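Local coordinates for beta-lactamase-like protein (Koribacter versatilis, PDB 6B9V), which probably acts as a metal-dependent diphosphatase of the PhnP family, cleaving reactive photoproducts of FAD, at residues Leu196-Leu201 with Ser217-Leu222. Numbering follows the deposited sequence.
Sequences LFLDAL and SIAEKL
L198 CD1 packs 3.7 Å from I218 CG2 in a beta-alpha-beta unit of the metallo-beta-lactamase fold, where helix 212-222 lies against strand 195-199 and leads into the neighbouring parallel strand 226-230. The axes of strand 196-199 and helix 217-222 run nearly antiparallel, at 154°, and approach to 10.1 Å, a spacing filled by apolar side chains, with no hydrogen bond across. Alternate strand residues L196 and L198 face the helix and meet I218, A219 and L222. L198 CD1 also sits 4.0 Å from A219 N and 4.3 Å from A219 CB, so one methyl touches both I218 and A219. With chi1 at -68°, I218 holds CG2 anti to its backbone N; CG2 meets L198, and CG1 stays farther off. L196, L198, A219 and L222 are buried, I218 is partly exposed, and E220 and K221 on the helix's outer side are exposed. F197 points to the other face of the sheet, against L7 and V9. At the strand's last residue, the D199 carboxylate bonds to H209 and S210, and OD2 takes a weak hydrogen bond from the backbone N of manganese ligand D178. L196 and L222 cross at about a right angle, with L196 CD2 3.7 Å from L222 CD1.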
loop_
_atom_site.group_PDB
_atom_site.type_symbol
_atom_site.label_atom_id
_atom_site.label_comp_id
_atom_site.label_asym_id
_atom_site.label_seq_id
_atom_site.Cartn_x
_atom_site.Cartn_y
_atom_site.Cartn_z
ATOM N N LEU A 196 25.895 -6.213 -6.518
ATOM C CA LEU A 196 25.756 -4.937 -5.811
ATOM C C LEU A 196 24.527 -4.156 -6.290
ATOM O O LEU A 196 24.336 -3.970 -7.493
ATOM C CB LEU A 196 27.013 -4.090 -6.002
ATOM C CG LEU A 196 26.973 -2.652 -5.475
ATOM C CD1 LEU A 196 26.816 -2.631 -3.959
ATOM C CD2 LEU A 196 28.239 -1.907 -5.905
ATOM N N PHE A 197 23.689 -3.715 -5.357
ATOM C CA PHE A 197 22.596 -2.804 -5.707
ATOM C C PHE A 197 22.952 -1.388 -5.273
ATOM O O PHE A 197 23.411 -1.186 -4.157
ATOM C CB PHE A 197 21.274 -3.234 -5.060
ATOM C CG PHE A 197 20.549 -4.321 -5.827
ATOM C CD1 PHE A 197 21.054 -5.609 -5.859
ATOM C CD2 PHE A 197 19.362 -4.048 -6.501
ATOM C CE1 PHE A 197 20.405 -6.614 -6.572
ATOM C CE2 PHE A 197 18.703 -5.044 -7.224
ATOM C CZ PHE A 197 19.223 -6.328 -7.258
ATOM N N LEU A 198 22.756 -0.425 -6.171
ATOM C CA LEU A 198 22.913 0.996 -5.867
ATOM C C LEU A 198 21.671 1.773 -6.268
ATOM O O LEU A 198 21.022 1.447 -7.249
ATOM C CB LEU A 198 24.118 1.606 -6.602
ATOM C CG LEU A 198 25.492 0.994 -6.330
ATOM C CD1 LEU A 198 26.545 1.664 -7.245
ATOM C CD2 LEU A 198 25.872 1.156 -4.867
ATOM N N ASP A 199 21.394 2.824 -5.512
ATOM C CA ASP A 199 20.417 3.862 -5.865
ATOM C C ASP A 199 20.763 4.513 -7.216
ATOM O O ASP A 199 21.911 4.909 -7.429
ATOM C CB ASP A 199 20.430 4.910 -4.731
ATOM C CG ASP A 199 19.431 6.036 -4.925
ATOM O OD1 ASP A 199 19.645 6.900 -5.797
ATOM O OD2 ASP A 199 18.447 6.077 -4.161
ATOM N N ALA A 200 19.801 4.605 -8.138
ATOM C CA ALA A 200 19.951 5.525 -9.282
ATOM C C ALA A 200 18.572 6.063 -9.658
ATOM O O ALA A 200 17.763 5.376 -10.299
ATOM C CB ALA A 200 20.639 4.837 -10.488
ATOM N N LEU A 201 18.304 7.288 -9.218
ATOM C CA LEU A 201 16.965 7.849 -9.298
ATOM C C LEU A 201 16.621 8.364 -10.684
ATOM O O LEU A 201 15.528 8.114 -11.188
ATOM C CB LEU A 201 16.812 8.982 -8.283
ATOM C CG LEU A 201 15.490 9.758 -8.300
ATOM C CD1 LEU A 201 14.364 8.859 -7.733
ATOM C CD2 LEU A 201 15.609 11.069 -7.509
ATOM N N SER A 217 29.783 5.819 -11.856
ATOM C CA SER A 217 31.137 6.071 -11.331
ATOM C C SER A 217 31.473 5.252 -10.080
ATOM O O SER A 217 32.582 4.679 -9.953
ATOM C CB SER A 217 31.324 7.551 -11.015
ATOM O OG SER A 217 31.461 8.276 -12.211
ATOM N N ILE A 218 30.520 5.225 -9.151
ATOM C CA ILE A 218 30.655 4.401 -7.953
ATOM C C ILE A 218 30.810 2.927 -8.336
ATOM O O ILE A 218 31.695 2.226 -7.822
ATOM C CB ILE A 218 29.436 4.597 -7.014
ATOM C CG1 ILE A 218 29.461 6.017 -6.430
ATOM C CG2 ILE A 218 29.400 3.530 -5.911
ATOM C CD1 ILE A 218 28.147 6.445 -5.747
ATOM N N ALA A 219 29.965 2.466 -9.255
ATOM C CA ALA A 219 30.001 1.074 -9.715
ATOM C C ALA A 219 31.371 0.713 -10.293
ATOM O O ALA A 219 31.889 -0.390 -10.073
ATOM C CB ALA A 219 28.900 0.820 -10.758
ATOM N N GLU A 220 31.964 1.647 -11.024
ATOM C CA GLU A 220 33.249 1.382 -11.653
ATOM C C GLU A 220 34.398 1.465 -10.646
ATOM O O GLU A 220 35.477 0.913 -10.878
ATOM C CB GLU A 220 33.456 2.332 -12.830
ATOM C CG GLU A 220 32.535 1.967 -14.000
ATOM C CD GLU A 220 32.664 2.885 -15.202
ATOM O OE1 GLU A 220 32.217 2.482 -16.301
ATOM O OE2 GLU A 220 33.197 4.005 -15.050
ATOM N N LYS A 221 34.168 2.132 -9.521
ATOM C CA LYS A 221 35.149 2.086 -8.447
ATOM C C LYS A 221 35.059 0.788 -7.642
ATOM O O LYS A 221 36.083 0.246 -7.209
ATOM C CB LYS A 221 34.992 3.285 -7.508
ATOM C CG LYS A 221 35.510 4.604 -8.074
ATOM C CD LYS A 221 35.152 5.756 -7.139
ATOM C CE LYS A 221 35.756 7.078 -7.601
ATOM N NZ LYS A 221 35.311 7.445 -8.975
ATOM N N LEU A 222 33.845 0.297 -7.416
ATOM C CA LEU A 222 33.681 -0.876 -6.553
ATOM C C LEU A 222 33.828 -2.212 -7.299
ATOM O O LEU A 222 34.110 -3.239 -6.678
ATOM C CB LEU A 222 32.337 -0.820 -5.838
ATOM C CG LEU A 222 32.162 0.332 -4.841
ATOM C CD1 LEU A 222 30.744 0.333 -4.287
ATOM C CD2 LEU A 222 33.186 0.210 -3.713
#